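Uncharacterized protein (Wolinella succinogenes, PDB 3PU6) is probably a hydrogenase maturation protease, an endopeptidase that would activate its target enzyme, although its function has not been established directly. Local coordinates at residues D18-A23 / I112-E117; S36-Y41 / R52-D57; I108-S113 / F135-R140. One frame throughout, in Å; residues are numbered along the deposited sequence.

Contact 1: residues D18-A23 / I112-E117; sequences DGVAIA and ISVLLE
The first turn of helix 20-31 passes the end of strand 106-114 with A21 and I112 as the closest backbone pair, 7.5 Å from CA to CA, and the side chains of V20, I112 and V114 meet between them. G19 occupies the N-cap position, and its O accepts the amide N of A23 at 2.9 Å, closing the opening turn; V20, next in the chain, points toward the strand. V20 carries the contact. With chi1 at 73°, its CG1 sits between its own backbone N and carbonyl carbon and enters the angle between two strand side chains. This methyl rests 3.9 Å from CG2 of I112, and V20 CG2 lies 4.1 Å from that same I112 branch. V20 and I112 meet at a slant, CG1 of V20 also lying near CB and CD1 of I112. The long arm of I112 runs on beneath the helix, where CD1 comes 4.5 Å from CA of A21. Two residues along the strand, V114 turns the same way and places CG1 4.2 Å from V20 CG1. The touching residues are all buried, and the joint is purely apolar. A64 of strand 58-66 packs against both V20 and V114 from within the sheet. A134 and A137 of helix 128-147 meet V20 and I112 respectively, making this a three-way seam between two helices and the sheet beneath them.

Contact 2: residues S36-Y41 / R52-D57; sequences SVFFGY and RELAPD
L54, in the last turn of helix 48-54, reaches toward strand 35-41 and meets F38 and S36 with a single methyl group. Its CG lies anti to the backbone N (chi1 166°), which carries CD2 out toward the strand. There the methyl is 3.9 Å from CZ of F38, at the far end of the ring, and 3.8 Å from OG of S36. F38 and L54 approach each other at a slant. S36 and F38 are alternate residues of the strand and therefore face the helix together, and L54 fits between their ends. This small cluster is the close part of the contact, and F38 also meets K50 and L51. The loose side is that of R52, E53 and A55, exposed to solvent, and the backbones stay well apart, with 9.6 Å between CA of S36 and CA of P56. A55 leaves the helix with positive phi and swings the chain down toward strand 58-66, the next parallel strand after 35-41, so the segments belong to a beta-alpha-beta crossover passing over strand 5-10. V6 of that intervening strand lies under L54, S36 and P56, while K4 NZ donates hydrogen bonds to the O atoms of L54 and A55. Chemically, L54 makes one apolar touch on F38 and a van der Waals approach to the S36 hydroxyl without a directional bond, consistent with loose packing at the sheet edge.

Contact 3: residues I108-S113 / F135-R140; sequences IFLGIS and FVALGR
A137 presents its CB to two side chains of strand 106-114, L110 and I112, which flank the methyl group like the sides of a shallow trough. The end of I112 comes nearer: its CD1 is 3.9 Å from A137 CB, and CG1 follows at 4.2 Å, so the long branch lies alongside the alanine while the short one is left for other neighbours. L110 approaches with both methyls, CD2 standing 4.2 Å from A137 CB and CD1 an equal 4.2 Å from the carbonyl O of A137. Its extended side chain, with chi1 -168° and chi2 168°, reaches out toward the helix. The small alanine is consistent with the close approach of the backbones, 7.4 Å from CA of I112 to CA of A137. In the next shell, the helical bond from the amide N of G139 to the O of F135, 3.0 Å, spans A137 and is part of the turn that holds it. On the strand, G111 separates the two facing residues, and the F109 ring lies beside it on the other face of the sheet. Backbone bonds from L110 to V61 and D63 hold the strand against its parallel neighbour 58-66. Beyond the contact, helix 128-147 also brings I141 against L110, F75 of the antiparallel edge strand 73-77 touches L110 too, and L24 of helix 20-31 packs on A137, so helix 128-147 lies over the sheet with helix 20-31 at its flank.

Overall arrangement
The three contacts attach helices to one mixed five-stranded sheet in a single-chain alpha/beta fold. Contacts 1 and 3 share I112 and S113 on strand 106-114, with centres 11 Å apart, and set helices 20-31 and 128-147 side by side on one face. Contact 2 lies on the opposite face at the outermost strand 35-41, its centre 21 Å from contact 1 and 17 Å from contact 3. Along the chain, contact 2 is nested within the loop closed by contact 1, whose second segment begins on the last two residues of the first segment of contact 3. I22 touches F39 and Y41, linking contacts 1 and 2. Together they leave the sheet sandwiched between helical layers.

Contact 1: residues D18-A23 / I112-E117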
loop_
_atom_site.group_PDB
_atom_site.type_symbol
_atom_site.label_atom_id
_atom_site.label_comp_id
_atom_site.label_asym_id
_atom_site.label_seq_id
_atom_site.Cartn_x
_atom_site.Cartn_y
_atom_site.Cartn_z
ATOM N N ASP A 18 1.094 -2.497 12.369
ATOM C CA ASP A 18 -0.033 -2.286 11.468
ATOM C C ASP A 18 0.102 -0.943 10.765
ATOM O O ASP A 18 -0.679 -0.597 9.877
ATOM C CB ASP A 18 -1.365 -2.402 12.206
ATOM C CG ASP A 18 -2.567 -2.186 11.294
ATOM O OD1 ASP A 18 -2.730 -2.935 10.292
ATOM O OD2 ASP A 18 -3.373 -1.269 11.599
ATOM N N GLY A 19 1.119 -0.194 11.157
ATOM C CA GLY A 19 1.453 1.012 10.436
ATOM C C GLY A 19 2.588 0.835 9.441
ATOM O O GLY A 19 3.090 1.825 8.923
ATOM N N VAL A 20 2.990 -0.407 9.172
ATOM C CA VAL A 20 4.119 -0.663 8.296
ATOM C C VAL A 20 3.934 0.019 6.955
ATOM O O VAL A 20 4.882 0.615 6.443
ATOM C CB VAL A 20 4.428 -2.198 8.095
ATOM C CG1 VAL A 20 3.375 -2.880 7.205
ATOM C CG2 VAL A 20 5.827 -2.396 7.542
ATOM N N ALA A 21 2.724 -0.066 6.396
ATOM C CA ALA A 21 2.447 0.559 5.108
ATOM C C ALA A 21 2.463 2.096 5.187
ATOM O O ALA A 21 2.662 2.765 4.183
ATOM C CB ALA A 21 1.148 0.062 4.532
ATOM N N ILE A 22 2.254 2.652 6.375
ATOM C CA ILE A 22 2.391 4.082 6.560
ATOM C C ILE A 22 3.870 4.391 6.496
ATOM O O ILE A 22 4.297 5.372 5.879
ATOM C CB ILE A 22 1.830 4.587 7.922
ATOM C CG1 ILE A 22 0.384 4.142 8.139
ATOM C CG2 ILE A 22 1.926 6.081 7.993
ATOM C CD1 ILE A 22 -0.481 4.395 6.979
ATOM N N ALA A 23 4.667 3.547 7.134
ATOM C CA ALA A 23 6.109 3.721 7.082
ATOM C C ALA A 23 6.605 3.714 5.617
ATOM O O ALA A 23 7.322 4.614 5.173
ATOM C CB ALA A 23 6.781 2.661 7.903
ATOM N N ILE A 112 2.139 -6.598 3.078
ATOM C CA ILE A 112 3.336 -6.763 3.883
ATOM C C ILE A 112 2.900 -7.516 5.105
ATOM O O ILE A 112 2.117 -7.022 5.904
ATOM C CB ILE A 112 3.946 -5.410 4.284
ATOM C CG1 ILE A 112 4.212 -4.566 3.039
ATOM C CG2 ILE A 112 5.229 -5.577 5.096
ATOM C CD1 ILE A 112 4.367 -3.072 3.334
ATOM N N SER A 113 3.380 -8.738 5.238
ATOM C CA SER A 113 2.886 -9.585 6.300
ATOM C C SER A 113 3.525 -9.161 7.610
ATOM O O SER A 113 4.718 -8.834 7.644
ATOM C CB SER A 113 3.102 -11.072 5.989
ATOM O OG SER A 113 4.470 -11.408 5.897
ATOM N N VAL A 114 2.705 -9.116 8.667
ATOM C CA VAL A 114 3.176 -8.753 10.001
ATOM C C VAL A 114 2.740 -9.807 10.993
ATOM O O VAL A 114 1.785 -10.501 10.757
ATOM C CB VAL A 114 2.714 -7.326 10.446
ATOM C CG1 VAL A 114 3.462 -6.242 9.672
ATOM C CG2 VAL A 114 1.234 -7.144 10.262
ATOM N N LEU A 115 3.472 -9.941 12.088
ATOM C CA LEU A 115 3.066 -10.795 13.198
ATOM C C LEU A 115 1.872 -10.200 13.954
ATOM O O LEU A 115 1.910 -9.059 14.421
ATOM C CB LEU A 115 4.242 -11.022 14.152
ATOM C CG LEU A 115 5.424 -11.794 13.542
ATOM C CD1 LEU A 115 6.563 -11.959 14.516
ATOM C CD2 LEU A 115 4.990 -13.147 13.070
ATOM N N LEU A 116 0.823 -11.005 14.078
ATOM C CA LEU A 116 -0.400 -10.637 14.779
ATOM C C LEU A 116 -0.174 -10.148 16.215
ATOM O O LEU A 116 -0.883 -9.274 16.700
ATOM C CB LEU A 116 -1.357 -11.825 14.777
ATOM C CG LEU A 116 -2.629 -11.698 15.622
ATOM C CD1 LEU A 116 -3.691 -10.837 14.960
ATOM C CD2 LEU A 116 -3.176 -13.084 15.927
ATOM N N GLU A 117 0.810 -10.713 16.898
ATOM C CA GLU A 117 1.116 -10.285 18.256
ATOM C C GLU A 117 1.558 -8.831 18.255
ATOM O O GLU A 117 1.394 -8.117 19.254
ATOM C CB GLU A 117 2.226 -11.144 18.838
ATOM C CG GLU A 117 3.566 -10.832 18.242
ATOM C CD GLU A 117 4.514 -12.016 18.215
ATOM O OE1 GLU A 117 4.100 -13.121 17.784
ATOM O OE2 GLU A 117 5.689 -11.821 18.599
#

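Contact 2: residues S36-Y41 / R52-D57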
loop_
_atom_site.group_PDB
_atom_site.type_symbol
_atom_site.label_atom_id
_atom_site.label_comp_id
_atom_site.label_asym_id
_atom_site.label_seq_id
_atom_site.Cartn_x
_atom_site.Cartn_y
_atom_site.Cartn_z
ATOM N N SER A 36 2.971 10.244 -6.120
ATOM C CA SER A 36 2.216 10.935 -5.093
ATOM C C SER A 36 1.634 9.899 -4.128
ATOM O O SER A 36 0.985 8.944 -4.543
ATOM C CB SER A 36 1.149 11.845 -5.695
ATOM O OG SER A 36 0.120 11.103 -6.289
ATOM N N VAL A 37 1.917 10.088 -2.843
ATOM C CA VAL A 37 1.533 9.164 -1.789
ATOM C C VAL A 37 0.305 9.665 -1.037
ATOM O O VAL A 37 0.279 10.792 -0.551
ATOM C CB VAL A 37 2.681 8.958 -0.779
ATOM C CG1 VAL A 37 2.328 7.879 0.223
ATOM C CG2 VAL A 37 3.948 8.585 -1.493
ATOM N N PHE A 38 -0.710 8.816 -0.946
ATOM C CA PHE A 38 -1.917 9.136 -0.201
ATOM C C PHE A 38 -2.034 8.278 1.044
ATOM O O PHE A 38 -2.178 7.069 0.951
ATOM C CB PHE A 38 -3.141 8.918 -1.075
ATOM C CG PHE A 38 -3.257 9.891 -2.188
ATOM C CD1 PHE A 38 -2.321 10.905 -2.331
ATOM C CD2 PHE A 38 -4.316 9.830 -3.071
ATOM C CE1 PHE A 38 -2.429 11.829 -3.343
ATOM C CE2 PHE A 38 -4.431 10.757 -4.095
ATOM C CZ PHE A 38 -3.485 11.760 -4.227
ATOM N N PHE A 39 -1.972 8.903 2.210
ATOM C CA PHE A 39 -2.173 8.188 3.465
ATOM C C PHE A 39 -3.637 8.051 3.806
ATOM O O PHE A 39 -4.301 9.015 4.138
ATOM C CB PHE A 39 -1.429 8.879 4.595
ATOM C CG PHE A 39 0.040 8.953 4.365
ATOM C CD1 PHE A 39 0.580 9.982 3.607
ATOM C CD2 PHE A 39 0.887 7.976 4.876
ATOM C CE1 PHE A 39 1.942 10.055 3.384
ATOM C CE2 PHE A 39 2.253 8.036 4.646
ATOM C CZ PHE A 39 2.781 9.076 3.899
ATOM N N GLY A 40 -4.144 6.839 3.722
ATOM C CA GLY A 40 -5.542 6.626 3.992
ATOM C C GLY A 40 -5.696 6.217 5.434
ATOM O O GLY A 40 -6.801 6.190 5.960
ATOM N N TYR A 41 -4.569 5.903 6.062
ATOM C CA TYR A 41 -4.564 5.270 7.375
ATOM C C TYR A 41 -5.641 4.192 7.476
ATOM O O TYR A 41 -5.652 3.235 6.697
ATOM C CB TYR A 41 -4.713 6.327 8.464
ATOM C CG TYR A 41 -3.642 7.379 8.357
ATOM C CD1 TYR A 41 -2.371 7.159 8.882
ATOM C CD2 TYR A 41 -3.885 8.580 7.699
ATOM C CE1 TYR A 41 -1.374 8.113 8.775
ATOM C CE2 TYR A 41 -2.890 9.547 7.578
ATOM C CZ TYR A 41 -1.639 9.307 8.118
ATOM O OH TYR A 41 -0.657 10.263 8.002
ATOM N N ARG A 52 -10.316 10.110 -7.622
ATOM C CA ARG A 52 -11.104 10.300 -8.831
ATOM C C ARG A 52 -10.510 11.466 -9.601
ATOM O O ARG A 52 -10.355 11.428 -10.822
ATOM C CB ARG A 52 -12.551 10.638 -8.505
ATOM C CG ARG A 52 -13.336 9.573 -7.762
ATOM C CD ARG A 52 -14.693 10.128 -7.276
ATOM N NE ARG A 52 -15.261 9.295 -6.210
ATOM C CZ ARG A 52 -15.615 9.735 -5.002
ATOM N NH1 ARG A 52 -15.483 11.026 -4.712
ATOM N NH2 ARG A 52 -16.119 8.894 -4.089
ATOM N N GLU A 53 -10.166 12.499 -8.842
ATOM C CA GLU A 53 -9.836 13.805 -9.363
ATOM C C GLU A 53 -8.475 13.818 -10.054
ATOM O O GLU A 53 -8.222 14.617 -10.961
ATOM C CB GLU A 53 -9.855 14.798 -8.204
ATOM C CG GLU A 53 -9.745 16.253 -8.620
ATOM C CD GLU A 53 -10.825 16.672 -9.607
ATOM O OE1 GLU A 53 -11.989 16.223 -9.479
ATOM O OE2 GLU A 53 -10.498 17.464 -10.516
ATOM N N LEU A 54 -7.597 12.928 -9.620
ATOM C CA LEU A 54 -6.256 12.845 -10.164
ATOM C C LEU A 54 -6.153 11.873 -11.347
ATOM O O LEU A 54 -5.252 11.987 -12.166
ATOM C CB LEU A 54 -5.309 12.431 -9.049
ATOM C CG LEU A 54 -3.913 11.954 -9.407
ATOM C CD1 LEU A 54 -3.193 13.051 -10.153
ATOM C CD2 LEU A 54 -3.181 11.583 -8.137
ATOM N N ALA A 55 -7.078 10.919 -11.413
ATOM C CA ALA A 55 -7.154 9.912 -12.486
ATOM C C ALA A 55 -5.856 9.139 -12.765
ATOM O O ALA A 55 -5.443 9.000 -13.923
ATOM C CB ALA A 55 -7.699 10.532 -13.763
ATOM N N PRO A 56 -5.237 8.589 -11.704
ATOM C CA PRO A 56 -3.905 7.972 -11.807
ATOM C C PRO A 56 -3.839 6.942 -12.925
ATOM O O PRO A 56 -4.873 6.391 -13.295
ATOM C CB PRO A 56 -3.728 7.269 -10.453
ATOM C CG PRO A 56 -4.747 7.861 -9.553
ATOM C CD PRO A 56 -5.893 8.289 -10.418
ATOM N N ASP A 57 -2.640 6.697 -13.453
ATOM C CA ASP A 57 -2.411 5.588 -14.379
ATOM C C ASP A 57 -2.182 4.320 -13.565
ATOM O O ASP A 57 -2.621 3.236 -13.938
ATOM C CB ASP A 57 -1.182 5.836 -15.257
ATOM C CG ASP A 57 -1.355 7.012 -16.201
ATOM O OD1 ASP A 57 -2.329 7.014 -16.982
ATOM O OD2 ASP A 57 -0.496 7.927 -16.178
#

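Contact 3: residues I108-S113 / F135-R140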
loop_
_atom_site.group_PDB
_atom_site.type_symbol
_atom_site.label_atom_id
_atom_site.label_comp_id
_atom_site.label_asym_id
_atom_site.label_seq_id
_atom_site.Cartn_x
_atom_site.Cartn_y
_atom_site.Cartn_z
ATOM N N ILE A 108 -2.593 -2.230 -8.331
ATOM C CA ILE A 108 -1.696 -3.225 -7.808
ATOM C C ILE A 108 -1.800 -3.305 -6.296
ATOM O O ILE A 108 -1.734 -2.285 -5.625
ATOM C CB ILE A 108 -0.247 -2.896 -8.229
ATOM C CG1 ILE A 108 -0.096 -3.090 -9.743
ATOM C CG2 ILE A 108 0.748 -3.741 -7.450
ATOM C CD1 ILE A 108 0.839 -2.126 -10.378
ATOM N N PHE A 109 -1.961 -4.519 -5.763
ATOM C CA PHE A 109 -1.914 -4.739 -4.312
ATOM C C PHE A 109 -0.509 -5.084 -3.827
ATOM O O PHE A 109 0.191 -5.853 -4.459
ATOM C CB PHE A 109 -2.922 -5.814 -3.842
ATOM C CG PHE A 109 -2.919 -6.029 -2.340
ATOM C CD1 PHE A 109 -3.530 -5.123 -1.487
ATOM C CD2 PHE A 109 -2.255 -7.109 -1.778
ATOM C CE1 PHE A 109 -3.482 -5.303 -0.095
ATOM C CE2 PHE A 109 -2.211 -7.294 -0.394
ATOM C CZ PHE A 109 -2.817 -6.393 0.443
ATOM N N LEU A 110 -0.108 -4.498 -2.704
ATOM C CA LEU A 110 1.150 -4.826 -2.044
ATOM C C LEU A 110 0.950 -5.147 -0.564
ATOM O O LEU A 110 0.833 -4.237 0.253
ATOM C CB LEU A 110 2.123 -3.660 -2.166
ATOM C CG LEU A 110 3.601 -3.883 -1.798
ATOM C CD1 LEU A 110 4.430 -2.714 -2.269
ATOM C CD2 LEU A 110 3.818 -4.108 -0.313
ATOM N N GLY A 111 0.917 -6.435 -0.221
ATOM C CA GLY A 111 0.708 -6.869 1.149
ATOM C C GLY A 111 2.008 -7.138 1.874
ATOM O O GLY A 111 2.882 -7.815 1.351
ATOM N N ILE A 112 2.139 -6.598 3.078
ATOM C CA ILE A 112 3.336 -6.763 3.883
ATOM C C ILE A 112 2.900 -7.516 5.105
ATOM O O ILE A 112 2.117 -7.022 5.904
ATOM C CB ILE A 112 3.946 -5.410 4.284
ATOM C CG1 ILE A 112 4.212 -4.566 3.039
ATOM C CG2 ILE A 112 5.229 -5.577 5.096
ATOM C CD1 ILE A 112 4.367 -3.072 3.334
ATOM N N SER A 113 3.380 -8.738 5.238
ATOM C CA SER A 113 2.886 -9.585 6.300
ATOM C C SER A 113 3.525 -9.161 7.610
ATOM O O SER A 113 4.718 -8.834 7.644
ATOM C CB SER A 113 3.102 -11.072 5.989
ATOM O OG SER A 113 4.470 -11.408 5.897
ATOM N N PHE A 135 11.398 -1.482 4.164
ATOM C CA PHE A 135 12.495 -1.239 3.234
ATOM C C PHE A 135 12.525 -2.221 2.080
ATOM O O PHE A 135 12.766 -1.825 0.942
ATOM C CB PHE A 135 13.836 -1.180 3.957
ATOM C CG PHE A 135 14.049 0.114 4.682
ATOM C CD1 PHE A 135 14.458 1.245 3.993
ATOM C CD2 PHE A 135 13.786 0.215 6.037
ATOM C CE1 PHE A 135 14.632 2.436 4.647
ATOM C CE2 PHE A 135 13.953 1.405 6.693
ATOM C CZ PHE A 135 14.381 2.518 5.999
ATOM N N VAL A 136 12.255 -3.488 2.368
ATOM C CA VAL A 136 12.108 -4.494 1.324
ATOM C C VAL A 136 10.953 -4.149 0.378
ATOM O O VAL A 136 11.048 -4.340 -0.840
ATOM C CB VAL A 136 11.902 -5.897 1.942
ATOM C CG1 VAL A 136 11.411 -6.886 0.904
ATOM C CG2 VAL A 136 13.181 -6.382 2.599
ATOM N N ALA A 137 9.872 -3.623 0.952
ATOM C CA ALA A 137 8.705 -3.156 0.197
ATOM C C ALA A 137 9.007 -1.913 -0.668
ATOM O O ALA A 137 8.485 -1.771 -1.775
ATOM C CB ALA A 137 7.538 -2.886 1.142
ATOM N N LEU A 138 9.839 -1.015 -0.149
ATOM C CA LEU A 138 10.331 0.107 -0.915
ATOM C C LEU A 138 11.043 -0.452 -2.140
ATOM O O LEU A 138 10.862 0.023 -3.263
ATOM C CB LEU A 138 11.297 0.902 -0.062
ATOM C CG LEU A 138 11.865 2.188 -0.652
ATOM C CD1 LEU A 138 10.772 3.130 -1.137
ATOM C CD2 LEU A 138 12.718 2.840 0.401
ATOM N N GLY A 139 11.842 -1.487 -1.913
ATOM C CA GLY A 139 12.557 -2.145 -2.981
ATOM C C GLY A 139 11.635 -2.454 -4.136
ATOM O O GLY A 139 11.922 -2.098 -5.285
ATOM N N ARG A 140 10.514 -3.104 -3.831
ATOM C CA ARG A 140 9.588 -3.563 -4.867
ATOM C C ARG A 140 8.858 -2.430 -5.585
ATOM O O ARG A 140 8.483 -2.570 -6.750
ATOM C CB ARG A 140 8.594 -4.572 -4.286
ATOM C CG ARG A 140 9.242 -5.561 -3.324
ATOM C CD ARG A 140 10.217 -6.490 -4.039
ATOM N NE ARG A 140 9.510 -7.351 -4.988
ATOM C CZ ARG A 140 8.804 -8.430 -4.648
ATOM N NH1 ARG A 140 8.709 -8.801 -3.367
ATOM N NH2 ARG A 140 8.193 -9.147 -5.591
#